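Local coordinates for protein chorismate synthase (Aquifex aeolicus, PDB 1Q1L) that catalyses the last step of chorismate biosynthesis, probably using reduced FMN to eliminate phosphate from 5-enolpyruvylshikimate-3-phosphate, at residues K153-E158 and E385-R390; V269-G274 and G305-G310. One frame throughout, in Å; residues are numbered along the deposited sequence.

Contact 1 and contact 2 lie in different parts of the subunit: their centres are 25 Å apart and their nearest atoms about 13 Å apart. Along the chain, both segments of contact 2 fall within the 226 residues that separate those of contact 1, with 30 residues between its own segments. Contact 1 joins the ends of two helices through an ion pair and a small apolar touch; contact 2 is a buried meeting of glycine backbone with an isoleucine methyl and a threonine, beside the outermost strand, within this chain, of a sheet that another subunit extends. Neither lies at the predicted FMN or NADP sites. Both have neighbours from other subunits of the homotetramer.

Contact 1: K153-E158 and E385-R390; sequences KKFLSE and EEVKKR
With CG of Lys-388 anti to its own carbonyl carbon (chi1 -72°) and the chain extended from there on, the ammonium group is carried off the helix toward Glu-158. The glutamate bends to meet it: its CG also lies beside the backbone N, and a turn at chi2 (-64°) folds the carboxylate back so that OE1 faces the lysine. The two side chains cross obliquely, and Lys-388 NZ stands 3.4 Å from Glu-158 OE1, a salt bridge whose hydrogen bond is weak. One water braces the pair, accepting from Lys-388 NZ at 2.9 Å and donating, weakly, to Glu-158 OE1. Further back, Glu-158 CB lies 4.1 Å from Lys-388 CE, so the aliphatic stems also touch. In the beta-alpha-beta sandwich of chorismate synthase, at this contact the C-terminal part of helix 142-157 lies beside the start of helix 384-399; the closest CA atoms, those of Glu-158 and Lys-388, are 8.1 Å apart. The buried side of the contact is apolar. Phe-155 presents CZ to Val-387 CG1 at 4.4 Å, and the methyl lies at the ring edge, near its plane. Ala-372 and Leu-376 of helix 356-379 also pack on Phe-155, while Phe-159 meets its ring edge-to-face. On helix 384-399, Glu-386 and Arg-390 form an ion pair through OE2 and NH2, without an N-H aimed at the oxygen; Glu-386 OE1 also pairs with Lys-378 of the second subunit, and Arg-390 packs on Arg-390 of that subunit.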
# COMPACT_ATOMS: atom_id res chain seq x y z
N LYS A 153 -13.95 -4.55 -16.93
CA LYS A 153 -14.20 -5.34 -18.13
C LYS A 153 -14.28 -4.41 -19.34
O LYS A 153 -13.71 -4.70 -20.39
CB LYS A 153 -15.51 -6.12 -18.03
CG LYS A 153 -15.48 -7.34 -17.15
CD LYS A 153 -16.77 -8.13 -17.33
CE LYS A 153 -16.80 -9.38 -16.47
NZ LYS A 153 -18.07 -10.14 -16.66
N LYS A 154 -15.00 -3.30 -19.20
CA LYS A 154 -15.11 -2.36 -20.31
C LYS A 154 -13.72 -1.90 -20.71
O LYS A 154 -13.37 -1.85 -21.89
CB LYS A 154 -15.97 -1.15 -19.91
CG LYS A 154 -16.21 -0.18 -21.07
CD LYS A 154 -16.82 -0.91 -22.27
CE LYS A 154 -16.88 -0.02 -23.51
NZ LYS A 154 -17.76 1.17 -23.30
N PHE A 155 -12.91 -1.58 -19.71
CA PHE A 155 -11.53 -1.15 -19.95
C PHE A 155 -10.75 -2.21 -20.74
O PHE A 155 -10.09 -1.91 -21.74
CB PHE A 155 -10.83 -0.86 -18.62
CG PHE A 155 -9.35 -0.62 -18.76
CD1 PHE A 155 -8.87 0.53 -19.39
CD2 PHE A 155 -8.44 -1.56 -18.29
CE1 PHE A 155 -7.50 0.73 -19.56
CE2 PHE A 155 -7.07 -1.37 -18.46
CZ PHE A 155 -6.60 -0.22 -19.09
N LEU A 156 -10.83 -3.46 -20.29
CA LEU A 156 -10.12 -4.57 -20.92
C LEU A 156 -10.56 -4.87 -22.34
O LEU A 156 -9.75 -5.25 -23.19
CB LEU A 156 -10.30 -5.84 -20.09
CG LEU A 156 -9.57 -5.95 -18.76
CD1 LEU A 156 -9.98 -7.23 -18.06
CD2 LEU A 156 -8.06 -5.92 -18.99
N SER A 157 -11.86 -4.71 -22.61
CA SER A 157 -12.39 -4.97 -23.94
C SER A 157 -11.80 -4.02 -24.97
O SER A 157 -11.76 -4.35 -26.16
CB SER A 157 -13.92 -4.86 -23.93
OG SER A 157 -14.34 -3.57 -23.53
N GLU A 158 -11.34 -2.85 -24.54
CA GLU A 158 -10.76 -1.88 -25.46
C GLU A 158 -9.47 -2.44 -26.05
O GLU A 158 -8.99 -1.97 -27.09
CB GLU A 158 -10.44 -0.56 -24.75
CG GLU A 158 -11.64 0.19 -24.20
CD GLU A 158 -12.60 0.65 -25.28
OE1 GLU A 158 -12.13 1.16 -26.32
OE2 GLU A 158 -13.82 0.52 -25.09
N GLU A 385 -5.95 6.78 -25.25
CA GLU A 385 -5.11 6.90 -26.43
C GLU A 385 -3.67 6.52 -26.08
O GLU A 385 -2.98 5.83 -26.84
CB GLU A 385 -5.16 8.34 -26.95
CG GLU A 385 -6.54 8.84 -27.41
CD GLU A 385 -7.61 8.91 -26.31
OE1 GLU A 385 -7.37 9.53 -25.24
OE2 GLU A 385 -8.71 8.34 -26.53
N GLU A 386 -3.22 6.98 -24.92
CA GLU A 386 -1.86 6.73 -24.43
C GLU A 386 -1.61 5.25 -24.10
O GLU A 386 -0.60 4.67 -24.50
CB GLU A 386 -1.64 7.61 -23.19
CG GLU A 386 -0.27 7.54 -22.56
CD GLU A 386 -0.11 8.60 -21.48
OE1 GLU A 386 -0.83 8.55 -20.46
OE2 GLU A 386 0.75 9.49 -21.67
N VAL A 387 -2.55 4.66 -23.37
CA VAL A 387 -2.44 3.26 -22.97
C VAL A 387 -2.52 2.33 -24.19
O VAL A 387 -1.75 1.37 -24.29
CB VAL A 387 -3.56 2.89 -21.97
CG1 VAL A 387 -3.39 1.45 -21.51
CG2 VAL A 387 -3.51 3.84 -20.78
N LYS A 388 -3.43 2.61 -25.10
CA LYS A 388 -3.59 1.79 -26.30
C LYS A 388 -2.33 1.79 -27.17
O LYS A 388 -1.98 0.77 -27.75
CB LYS A 388 -4.76 2.27 -27.14
CG LYS A 388 -6.13 1.99 -26.54
CD LYS A 388 -7.21 2.56 -27.45
CE LYS A 388 -8.58 2.40 -26.85
NZ LYS A 388 -9.62 3.01 -27.73
N LYS A 389 -1.67 2.93 -27.25
CA LYS A 389 -0.46 3.03 -28.04
C LYS A 389 0.65 2.18 -27.43
O LYS A 389 1.40 1.52 -28.14
CB LYS A 389 -0.01 4.50 -28.13
CG LYS A 389 1.37 4.69 -28.73
CD LYS A 389 1.41 4.29 -30.19
CE LYS A 389 2.83 4.34 -30.74
NZ LYS A 389 3.48 5.66 -30.48
N ARG A 390 0.74 2.19 -26.10
CA ARG A 390 1.77 1.41 -25.41
C ARG A 390 1.48 -0.08 -25.51
O ARG A 390 2.40 -0.90 -25.52
CB ARG A 390 1.86 1.85 -23.95
CG ARG A 390 2.23 3.31 -23.79
CD ARG A 390 2.18 3.72 -22.34
NE ARG A 390 2.50 5.13 -22.15
CZ ARG A 390 2.52 5.74 -20.97
NH1 ARG A 390 2.25 5.05 -19.87
NH2 ARG A 390 2.81 7.04 -20.89
O HOH W 1 -11.11 3.66 -25.38

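Contact 2: V269-G274 and G305-G310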
# COMPACT_ATOMS: atom_id res chain seq x y z
N VAL A 269 -9.11 -22.82 -5.22
CA VAL A 269 -8.80 -22.16 -6.47
C VAL A 269 -7.62 -22.84 -7.16
O VAL A 269 -6.61 -23.15 -6.54
CB VAL A 269 -8.46 -20.67 -6.25
CG1 VAL A 269 -7.37 -20.54 -5.22
CG2 VAL A 269 -8.01 -20.04 -7.56
N GLU A 270 -7.77 -23.08 -8.46
CA GLU A 270 -6.71 -23.69 -9.24
C GLU A 270 -6.46 -22.85 -10.47
O GLU A 270 -7.39 -22.28 -11.04
CB GLU A 270 -7.12 -25.09 -9.72
CG GLU A 270 -7.35 -26.12 -8.63
CD GLU A 270 -7.82 -27.45 -9.21
OE1 GLU A 270 -7.05 -28.42 -9.13
OE2 GLU A 270 -8.95 -27.51 -9.73
N ILE A 271 -5.20 -22.77 -10.88
CA ILE A 271 -4.86 -22.05 -12.10
C ILE A 271 -4.60 -23.17 -13.10
O ILE A 271 -3.66 -23.96 -12.94
CB ILE A 271 -3.58 -21.19 -11.95
CG1 ILE A 271 -3.77 -20.14 -10.85
CG2 ILE A 271 -3.26 -20.52 -13.29
CD1 ILE A 271 -4.85 -19.11 -11.13
N GLY A 272 -5.43 -23.27 -14.13
CA GLY A 272 -5.24 -24.32 -15.10
C GLY A 272 -5.65 -25.67 -14.53
O GLY A 272 -6.67 -25.77 -13.84
N LEU A 273 -4.86 -26.70 -14.81
CA LEU A 273 -5.13 -28.06 -14.36
C LEU A 273 -5.21 -28.18 -12.83
O LEU A 273 -6.03 -28.93 -12.31
CB LEU A 273 -4.06 -29.00 -14.91
CG LEU A 273 -4.49 -30.39 -15.40
CD1 LEU A 273 -5.61 -30.27 -16.43
CD2 LEU A 273 -3.28 -31.10 -16.00
N GLY A 274 -4.36 -27.44 -12.13
CA GLY A 274 -4.37 -27.45 -10.67
C GLY A 274 -3.94 -28.72 -9.95
O GLY A 274 -2.85 -29.24 -10.20
N GLY A 305 -2.89 -22.91 -17.43
CA GLY A 305 -3.91 -21.89 -17.24
C GLY A 305 -3.47 -20.48 -17.59
O GLY A 305 -3.90 -19.52 -16.96
N GLY A 306 -2.59 -20.36 -18.58
CA GLY A 306 -2.13 -19.05 -19.02
C GLY A 306 -1.06 -18.32 -18.23
O GLY A 306 -0.76 -17.17 -18.54
N THR A 307 -0.48 -18.97 -17.22
CA THR A 307 0.57 -18.33 -16.43
C THR A 307 1.75 -19.28 -16.23
O THR A 307 1.58 -20.48 -16.05
CB THR A 307 0.06 -17.88 -15.03
OG1 THR A 307 0.24 -18.94 -14.08
CG2 THR A 307 -1.43 -17.51 -15.09
N GLU A 308 2.95 -18.72 -16.29
CA GLU A 308 4.20 -19.46 -16.11
C GLU A 308 5.14 -18.65 -15.23
O GLU A 308 5.52 -17.53 -15.59
CB GLU A 308 4.90 -19.70 -17.45
CG GLU A 308 4.21 -20.65 -18.41
CD GLU A 308 4.92 -20.72 -19.75
OE1 GLU A 308 4.49 -21.50 -20.63
OE2 GLU A 308 5.91 -19.97 -19.93
N GLY A 309 5.52 -19.21 -14.09
CA GLY A 309 6.45 -18.53 -13.20
C GLY A 309 6.02 -17.15 -12.71
O GLY A 309 6.86 -16.26 -12.57
N GLY A 310 4.73 -16.98 -12.45
CA GLY A 310 4.24 -15.70 -11.96
C GLY A 310 3.88 -14.69 -13.02
O GLY A 310 3.38 -13.61 -12.71
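Ile-271 and Thr-307 meet with their side chains at about a right angle, both CB atoms directed at the opposing segment. The isoleucine touches through one branch alone: CG2, placed anti to the backbone N, sits 3.9 Å from Thr-307 OG1 and 4.0 Å from Thr-307 CG2, so it spans both arms of the threonine. The same methyl comes within 3.9 Å of Gly-305 O. On the threonine, a chi1 of 90° sets OG1 between the backbone N and the carbonyl carbon; the hydroxyl is hydrogen-bonded to Lys-267 NZ of the fourth subunit. Beside this pair the backbones approach closely, Gly-272 CA lying 3.5 Å from Gly-305 CA, an approach that the absence of side chains makes possible. Gly-272 belongs to a type II' beta turn running from Ile-271 to Gly-274, which follows strand 266-271, the outermost strand within this chain of the antiparallel sheet. Val-269 and Glu-270 pair with a strand of the fourth subunit and carry that sheet across the interface. No hydrogen bond joins the two segments directly. Gly-272 and Gly-305 instead each bond through the backbone to Val-318, consistent with an alignment kept by these bonds and, from Leu-273, one to Asn-303, with only van der Waals contact between the segments.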